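Local coordinates for LINE-1 retrotransposable element ORF1 protein (Homo sapiens, PDB 2W7A), which binds single-stranded RNA and DNA as a nucleic acid chaperone, preferentially mobilises its own encoding transcript and is essential for LINE-1 retrotransposition, at residues 3-8 / 66-71; 9-14 / 93-98; 32-37 / 80-85. All blocks are in the same frame, centred on the assembly; numbering follows the deposited sequence.

Interaction 1: 3-8 / 66-71; sequences MGNLRL and IVRFTK
Arg7 and Ile66 lie alongside each other and point the same way, with Ile66 CD1 3.4 Å from Arg7 CG and over one face of the guanidinium, off-centre toward its rim. Ile66 suits the place because its two branches serve two neighbours: CD1 goes to Arg7, while CG2, anti to the backbone N, comes within 3.6 Å of Asn5 CG. Asn5 turns OD1 against the aliphatic stem of Arg68, 3.3 Å from Arg68 CB, with its amide almost perpendicular to the guanidinium (88°). On the reverse face of the sheet, Leu6 divides its methyls, CD1 meeting Val67 CB at 3.9 Å and CD2 meeting Phe69 CE1 at 3.6 Å.

Beneath these side chains the backbones pair antiparallel. Leu6 and Val67 exchange two hydrogen bonds, and Phe69 N gives an almost straight one (178°) to Gly4 O, 2.8 Å away. The same Gly4 O lies at the edge of the Phe69 ring, in its plane. A side chain at Gly4 would come up against Phe69 O, which favours glycine here. Strands 5-9 and 64-69 are the two central strands of the RNA recognition motif (RRM), and in canonical members their open face carries RNA-stacking aromatics; the face here has Asn5, Arg7, Ile66 and Arg68 instead.

Asp100 positions the polar ends from the second shell, forming a salt bridge with Arg7 NE and accepting from Asn5 ND2, while Arg7 NH1 is hydrogen-bonded to His64 ND1. Behind the opposite face, helix 72-85 covers Leu6 through Leu79 and Phe69 through Met74.

Interaction 2: 9-14 / 93-98; sequences IGVPES and KPIRLT
In the RRM fold the first strand, 5-9, runs antiparallel to the last, 93-99, and this contact is where the pairing ends and the chain leaves the sheet for the loop before helix 19-33. Ile9 and Arg96 make the final hydrogen-bonded pair. Ile9 N donates to Arg96 O at 2.8 Å, and Arg96 N returns a bond to Ile9 O at 3.0 Å.

Their side chains stand together on the sheet face turned away from the helices. Ile9 CB is 4.1 Å from Arg96 CB, and CD1 reaches forward to Arg96 NH1 and to Thr98, whose side chain it meets at about a right angle. A beta-branched residue fits such a strand end: it favours the extended backbone and gives the long arginine an apolar flank, while the arginine chain bends at chi3 (64°) and brings one guanidinium face over Thr98 CG2, off-centre toward the rim.

Gly10 then breaks the strand. Its phi of 93° would jam a CB against the carbonyl oxygen of Ile9, so the turn itself calls for glycine. Beyond it the chain is held from outside the contact, Arg50 donating to the carbonyls of Val11 and Pro12 and Arg63 forming a salt bridge with Glu13.

On the helix side of the sheet, Ile95 takes a less common torsion, with CG1 between the backbone N and the carbonyl carbon (chi1 54°), and this sets CG2 beside the N. Ile95 also packs on Leu8, Val88 and Leu90, and Val11 joins the cluster through Leu90. The two beta-branched side chains lie side by side, with Val11 CG2 4.1 Å from Ile95 CG2. Past the last backbone pair a water donates to Gly10 O at 2.8 Å.

Interaction 3: 32-37 / 80-85; sequences ENFPNL and RAAREK
Phe34 meets Ala81 and Ala82 where the two helices that back the RRM sheet come together, at the C-terminal ends of helices 19-33 and 72-85. Its CG is anti to the carbonyl carbon (chi1 -55°), which carries the ring over to the 72-85 helix. There CE1 is 3.9 Å from Ala81 CB and CZ is 4.2 Å from Ala82 CB. Alanines suit these positions, since their single methyls let the ring come close to the helix surface. One face of the ring is covered by Asn33, whose CB stands 3.7 Å above its centre, and Leu97 and Met78 also touch the ring. Were Phe34 replaced by alanine, a gap would be likely to open against Ala81 and Ala82, and Leu97 and Met78 would lose their aromatic neighbour.

Phe34 is also where the backbone leaves helical angles, serving as the N-cap residue of helix 35-40; Pro35 follows it comfortably, because the first turn of a helix needs no N-H from it. Asn33 ends helix 19-33, and its ND2 is taken by the carbonyls of Thr89 and Ile29.

Lys85 reaches across to that helix end. Its chain is extended as far as CE, lies across the Asn33 side chain at about a right angle with CE 3.6 Å from Asn33 OD1, and then bends (chi4 76°). A cation is likely to be favoured beside carbonyls at a helix C-terminus, and a water accepts a hydrogen bond from Lys85 NZ at 2.9 Å. The bend delivers Lys85 NZ to a lone pair of Asn33 O, in the carbonyl plane, at 3.1 Å.

The three contacts lie about 15 Å apart, centre to centre, within one RRM domain. Interactions 1 and 2 belong to the same antiparallel sheet: strand 5-9 pairs with 64-69 in the first and, at its far end, with 93-99 in the second, and Arg7 N probably bonds Thr98 O between them. Interaction 3 sits behind the sheet, between the helices, and reaches interaction 2 through Leu97, which packs on Phe34 and Ala82. Along the chain, interaction 3 is nested inside the loop closed by interaction 2, while its segments alternate with those of interaction 1. Chain start, middle and end are thereby knitted into one compact domain, one of two needed for proper RNA binding.

Interaction 1: 3-8 / 66-71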
# COMPACT_ATOMS: atom_id res chain seq x y z
N MSE A 3 -12.10 -6.67 5.87
CA MSE A 3 -11.15 -7.73 6.19
C MSE A 3 -9.99 -7.80 5.19
O MSE A 3 -8.89 -8.19 5.55
CB MSE A 3 -11.85 -9.09 6.13
CG MSE A 3 -12.58 -9.49 7.38
SE MSE A 3 -11.53 -10.68 8.47
CE MSE A 3 -12.88 -10.77 9.84
N GLY A 4 -10.27 -7.47 3.94
CA GLY A 4 -9.28 -7.54 2.87
C GLY A 4 -8.51 -6.26 2.57
O GLY A 4 -7.66 -6.24 1.70
N ASN A 5 -8.82 -5.19 3.31
CA ASN A 5 -8.17 -3.88 3.08
C ASN A 5 -6.98 -3.66 4.01
O ASN A 5 -7.04 -3.98 5.21
CB ASN A 5 -9.09 -2.71 3.43
CG ASN A 5 -10.20 -2.47 2.44
OD1 ASN A 5 -10.26 -3.05 1.39
ND2 ASN A 5 -11.12 -1.60 2.83
N LEU A 6 -5.90 -3.11 3.47
CA LEU A 6 -4.94 -2.44 4.31
C LEU A 6 -4.76 -1.01 3.90
O LEU A 6 -5.19 -0.61 2.82
CB LEU A 6 -3.63 -3.16 4.35
CG LEU A 6 -2.78 -3.33 3.17
CD1 LEU A 6 -2.11 -2.06 2.70
CD2 LEU A 6 -1.64 -4.37 3.47
N ARG A 7 -4.16 -0.25 4.81
CA ARG A 7 -3.81 1.14 4.59
C ARG A 7 -2.30 1.26 4.39
O ARG A 7 -1.52 0.76 5.18
CB ARG A 7 -4.22 2.02 5.79
CG ARG A 7 -5.70 2.24 5.90
CD ARG A 7 -6.13 2.96 7.21
NE ARG A 7 -7.59 3.09 7.23
CZ ARG A 7 -8.29 4.11 6.73
NH1 ARG A 7 -7.71 5.18 6.22
NH2 ARG A 7 -9.61 4.09 6.79
N LEU A 8 -1.94 1.98 3.35
CA LEU A 8 -0.57 2.34 3.03
C LEU A 8 -0.43 3.82 3.36
O LEU A 8 -1.12 4.68 2.78
CB LEU A 8 -0.32 2.05 1.56
CG LEU A 8 0.87 2.59 0.86
CD1 LEU A 8 2.17 2.21 1.57
CD2 LEU A 8 0.80 2.04 -0.61
N ILE A 66 -5.81 2.97 0.26
CA ILE A 66 -6.44 1.71 0.64
C ILE A 66 -6.18 0.70 -0.45
O ILE A 66 -6.45 0.96 -1.62
CB ILE A 66 -7.96 1.88 0.84
CG1 ILE A 66 -8.24 3.03 1.81
CG2 ILE A 66 -8.58 0.57 1.26
CD1 ILE A 66 -7.46 2.91 3.10
N VAL A 67 -5.62 -0.44 -0.04
CA VAL A 67 -5.29 -1.54 -0.91
C VAL A 67 -6.21 -2.72 -0.54
O VAL A 67 -6.19 -3.20 0.60
CB VAL A 67 -3.81 -1.89 -0.80
CG1 VAL A 67 -3.45 -3.05 -1.77
CG2 VAL A 67 -2.94 -0.66 -0.98
N ARG A 68 -7.05 -3.15 -1.48
CA ARG A 68 -7.99 -4.26 -1.20
C ARG A 68 -7.44 -5.51 -1.89
O ARG A 68 -7.20 -5.53 -3.07
CB ARG A 68 -9.38 -3.94 -1.71
CG ARG A 68 -10.41 -5.04 -1.39
CD ARG A 68 -11.83 -4.56 -1.68
NE ARG A 68 -12.85 -5.51 -1.26
CZ ARG A 68 -14.12 -5.47 -1.63
NH1 ARG A 68 -14.56 -4.51 -2.45
NH2 ARG A 68 -14.97 -6.40 -1.19
N PHE A 69 -7.17 -6.54 -1.09
CA PHE A 69 -6.62 -7.78 -1.55
C PHE A 69 -7.75 -8.74 -1.89
O PHE A 69 -8.83 -8.68 -1.28
CB PHE A 69 -5.75 -8.40 -0.46
CG PHE A 69 -4.45 -7.71 -0.28
CD1 PHE A 69 -4.35 -6.54 0.41
CD2 PHE A 69 -3.30 -8.25 -0.79
CE1 PHE A 69 -3.14 -5.91 0.58
CE2 PHE A 69 -2.08 -7.62 -0.61
CZ PHE A 69 -2.03 -6.43 0.05
N THR A 70 -7.51 -9.60 -2.87
CA THR A 70 -8.47 -10.65 -3.20
C THR A 70 -8.61 -11.63 -2.03
O THR A 70 -9.73 -12.11 -1.73
CB THR A 70 -8.03 -11.38 -4.48
OG1 THR A 70 -7.90 -10.41 -5.55
CG2 THR A 70 -8.98 -12.50 -4.87
N LYS A 71 -7.48 -11.92 -1.38
CA LYS A 71 -7.44 -12.90 -0.28
C LYS A 71 -7.11 -12.24 1.04
O LYS A 71 -6.09 -11.56 1.13
CB LYS A 71 -6.42 -14.01 -0.57
CG LYS A 71 -6.86 -14.93 -1.75
CD LYS A 71 -5.94 -16.11 -1.94
CE LYS A 71 -6.03 -17.10 -0.78
NZ LYS A 71 -7.40 -17.65 -0.61

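Interaction 2: 9-14 / 93-98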
# COMPACT_ATOMS: atom_id res chain seq x y z
N ILE A 9 0.45 4.10 4.31
CA ILE A 9 0.56 5.43 4.94
C ILE A 9 1.90 6.07 4.60
O ILE A 9 2.93 5.37 4.61
CB ILE A 9 0.43 5.29 6.48
CG1 ILE A 9 -0.93 4.70 6.82
CG2 ILE A 9 0.74 6.59 7.17
CD1 ILE A 9 -1.14 4.43 8.31
N GLY A 10 1.89 7.36 4.28
CA GLY A 10 3.13 8.09 4.00
C GLY A 10 3.64 8.21 2.58
O GLY A 10 4.73 8.70 2.39
N VAL A 11 2.85 7.79 1.59
CA VAL A 11 3.25 7.89 0.21
C VAL A 11 2.95 9.32 -0.25
O VAL A 11 1.82 9.77 -0.16
CB VAL A 11 2.52 6.88 -0.67
CG1 VAL A 11 2.92 7.04 -2.14
CG2 VAL A 11 2.74 5.45 -0.15
N PRO A 12 3.96 10.06 -0.72
CA PRO A 12 3.70 11.45 -1.07
C PRO A 12 2.63 11.59 -2.16
O PRO A 12 2.55 10.72 -3.04
CB PRO A 12 5.04 11.96 -1.62
CG PRO A 12 6.04 11.00 -1.08
CD PRO A 12 5.40 9.72 -0.78
N GLU A 13 1.83 12.62 -2.06
CA GLU A 13 0.86 12.93 -3.11
C GLU A 13 1.56 13.47 -4.34
O GLU A 13 2.65 14.05 -4.26
CB GLU A 13 -0.13 13.97 -2.55
CG GLU A 13 -0.97 13.48 -1.37
CD GLU A 13 -2.27 12.79 -1.71
OE1 GLU A 13 -2.53 12.53 -2.91
OE2 GLU A 13 -3.09 12.59 -0.77
N SER A 14 0.90 13.33 -5.49
CA SER A 14 1.43 13.83 -6.72
C SER A 14 0.33 14.24 -7.63
O SER A 14 -0.66 13.54 -7.76
CB SER A 14 2.23 12.72 -7.37
OG SER A 14 2.58 13.04 -8.71
N LYS A 93 12.51 5.57 1.18
CA LYS A 93 11.82 6.39 2.20
C LYS A 93 10.82 5.53 2.96
O LYS A 93 10.15 4.69 2.36
CB LYS A 93 11.07 7.53 1.56
CG LYS A 93 11.89 8.47 0.77
CD LYS A 93 12.75 9.35 1.60
CE LYS A 93 13.30 10.53 0.77
NZ LYS A 93 14.20 10.05 -0.30
N PRO A 94 10.71 5.72 4.28
CA PRO A 94 9.81 4.88 5.08
C PRO A 94 8.33 5.07 4.75
O PRO A 94 7.85 6.21 4.60
CB PRO A 94 10.17 5.24 6.55
CG PRO A 94 10.78 6.61 6.46
CD PRO A 94 11.49 6.66 5.12
N ILE A 95 7.62 3.95 4.64
CA ILE A 95 6.19 3.93 4.55
C ILE A 95 5.63 3.01 5.63
O ILE A 95 6.41 2.24 6.21
CB ILE A 95 5.66 3.51 3.13
CG1 ILE A 95 6.27 2.18 2.72
CG2 ILE A 95 6.05 4.64 2.12
CD1 ILE A 95 5.58 1.52 1.58
N ARG A 96 4.32 3.04 5.88
CA ARG A 96 3.71 2.12 6.81
C ARG A 96 2.54 1.39 6.21
O ARG A 96 1.80 1.96 5.42
CB ARG A 96 3.31 2.85 8.09
CG ARG A 96 4.51 3.20 8.99
CD ARG A 96 4.07 3.67 10.35
NE ARG A 96 3.37 2.64 11.10
CZ ARG A 96 2.14 2.74 11.59
NH1 ARG A 96 1.42 3.85 11.44
NH2 ARG A 96 1.63 1.71 12.25
N LEU A 97 2.42 0.10 6.54
CA LEU A 97 1.27 -0.73 6.20
C LEU A 97 0.53 -1.09 7.48
O LEU A 97 1.12 -1.64 8.40
CB LEU A 97 1.75 -1.98 5.46
CG LEU A 97 2.53 -1.79 4.14
CD1 LEU A 97 3.08 -3.13 3.63
CD2 LEU A 97 1.67 -1.16 3.03
N THR A 98 -0.74 -0.78 7.56
CA THR A 98 -1.52 -1.03 8.76
C THR A 98 -2.90 -1.53 8.41
O THR A 98 -3.30 -1.48 7.24
CB THR A 98 -1.70 0.24 9.61
OG1 THR A 98 -2.62 1.12 8.97
CG2 THR A 98 -0.40 0.93 9.80
O HOH W 1 7.33 8.35 3.32

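Interaction 3: 32-37 / 80-85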
# COMPACT_ATOMS: atom_id res chain seq x y z
N GLU A 32 10.62 -4.09 -3.30
CA GLU A 32 11.63 -3.46 -2.44
C GLU A 32 11.76 -4.11 -1.08
O GLU A 32 12.85 -4.01 -0.47
CB GLU A 32 11.35 -1.96 -2.33
CG GLU A 32 12.41 -1.12 -1.64
CD GLU A 32 12.23 0.40 -1.85
OE1 GLU A 32 11.51 0.83 -2.83
OE2 GLU A 32 12.83 1.17 -1.02
N ASN A 33 10.69 -4.76 -0.60
CA ASN A 33 10.62 -5.21 0.78
C ASN A 33 10.35 -6.67 1.03
O ASN A 33 10.80 -7.20 2.07
CB ASN A 33 9.52 -4.44 1.52
CG ASN A 33 9.82 -2.94 1.56
OD1 ASN A 33 10.61 -2.47 2.40
ND2 ASN A 33 9.19 -2.18 0.65
N PHE A 34 9.67 -7.35 0.11
CA PHE A 34 9.12 -8.69 0.39
C PHE A 34 9.49 -9.66 -0.74
O PHE A 34 8.66 -9.98 -1.61
CB PHE A 34 7.62 -8.60 0.51
CG PHE A 34 7.15 -7.60 1.53
CD1 PHE A 34 7.66 -7.62 2.83
CD2 PHE A 34 6.24 -6.60 1.19
CE1 PHE A 34 7.29 -6.65 3.75
CE2 PHE A 34 5.84 -5.65 2.17
CZ PHE A 34 6.37 -5.67 3.40
N PRO A 35 10.77 -10.06 -0.79
CA PRO A 35 11.25 -10.84 -1.94
C PRO A 35 10.54 -12.16 -2.19
O PRO A 35 10.48 -12.61 -3.33
CB PRO A 35 12.77 -11.00 -1.63
CG PRO A 35 12.85 -10.90 -0.08
CD PRO A 35 11.83 -9.80 0.20
N ASN A 36 10.09 -12.84 -1.14
CA ASN A 36 9.41 -14.10 -1.40
C ASN A 36 8.04 -13.86 -2.01
O ASN A 36 7.63 -14.55 -2.91
CB ASN A 36 9.41 -14.96 -0.15
CG ASN A 36 10.85 -15.49 0.16
OD1 ASN A 36 11.62 -15.81 -0.75
ND2 ASN A 36 11.16 -15.59 1.38
N LEU A 37 7.34 -12.84 -1.55
CA LEU A 37 6.10 -12.46 -2.20
C LEU A 37 6.37 -12.01 -3.67
O LEU A 37 5.63 -12.36 -4.58
CB LEU A 37 5.42 -11.36 -1.39
CG LEU A 37 4.85 -11.69 -0.03
CD1 LEU A 37 4.17 -10.40 0.48
CD2 LEU A 37 3.91 -12.86 -0.11
N ARG A 80 1.81 -8.84 8.53
CA ARG A 80 2.68 -9.48 9.48
C ARG A 80 4.11 -9.27 9.04
O ARG A 80 4.99 -9.05 9.90
CB ARG A 80 2.39 -11.00 9.56
CG ARG A 80 1.20 -11.41 10.40
CD ARG A 80 1.39 -12.85 10.87
NE ARG A 80 1.66 -13.76 9.77
CZ ARG A 80 0.72 -14.18 8.91
NH1 ARG A 80 -0.51 -13.82 9.09
NH2 ARG A 80 1.03 -15.03 7.93
N ALA A 81 4.40 -9.42 7.76
CA ALA A 81 5.76 -9.24 7.26
C ALA A 81 6.25 -7.81 7.53
O ALA A 81 7.38 -7.58 7.94
CB ALA A 81 5.80 -9.57 5.80
N ALA A 82 5.39 -6.82 7.27
CA ALA A 82 5.76 -5.43 7.48
C ALA A 82 6.09 -5.22 8.94
O ALA A 82 7.10 -4.52 9.29
CB ALA A 82 4.62 -4.53 7.01
N ARG A 83 5.25 -5.75 9.82
CA ARG A 83 5.49 -5.54 11.26
C ARG A 83 6.77 -6.18 11.77
O ARG A 83 7.50 -5.57 12.56
CB ARG A 83 4.29 -6.04 12.06
CG ARG A 83 4.41 -5.85 13.57
CD ARG A 83 3.19 -6.43 14.33
NE ARG A 83 3.29 -6.04 15.73
CZ ARG A 83 2.60 -5.07 16.32
NH1 ARG A 83 1.69 -4.36 15.66
NH2 ARG A 83 2.83 -4.80 17.61
N GLU A 84 7.08 -7.36 11.27
CA GLU A 84 8.29 -8.10 11.67
C GLU A 84 9.53 -7.46 11.04
O GLU A 84 10.60 -7.38 11.66
CB GLU A 84 8.12 -9.58 11.28
CG GLU A 84 9.07 -10.53 12.04
CD GLU A 84 8.61 -12.00 12.08
OE1 GLU A 84 7.77 -12.44 11.25
OE2 GLU A 84 9.10 -12.75 12.93
N LYS A 85 9.41 -7.02 9.81
CA LYS A 85 10.56 -6.38 9.11
C LYS A 85 10.93 -5.07 9.79
O LYS A 85 12.12 -4.71 9.90
CB LYS A 85 10.24 -6.16 7.62
CG LYS A 85 11.42 -5.62 6.82
CD LYS A 85 11.00 -5.35 5.36
CE LYS A 85 12.13 -4.98 4.46
NZ LYS A 85 12.94 -6.17 4.10
O HOH W 2 14.67 -4.76 2.31
O HOH W 3 13.06 -8.47 3.08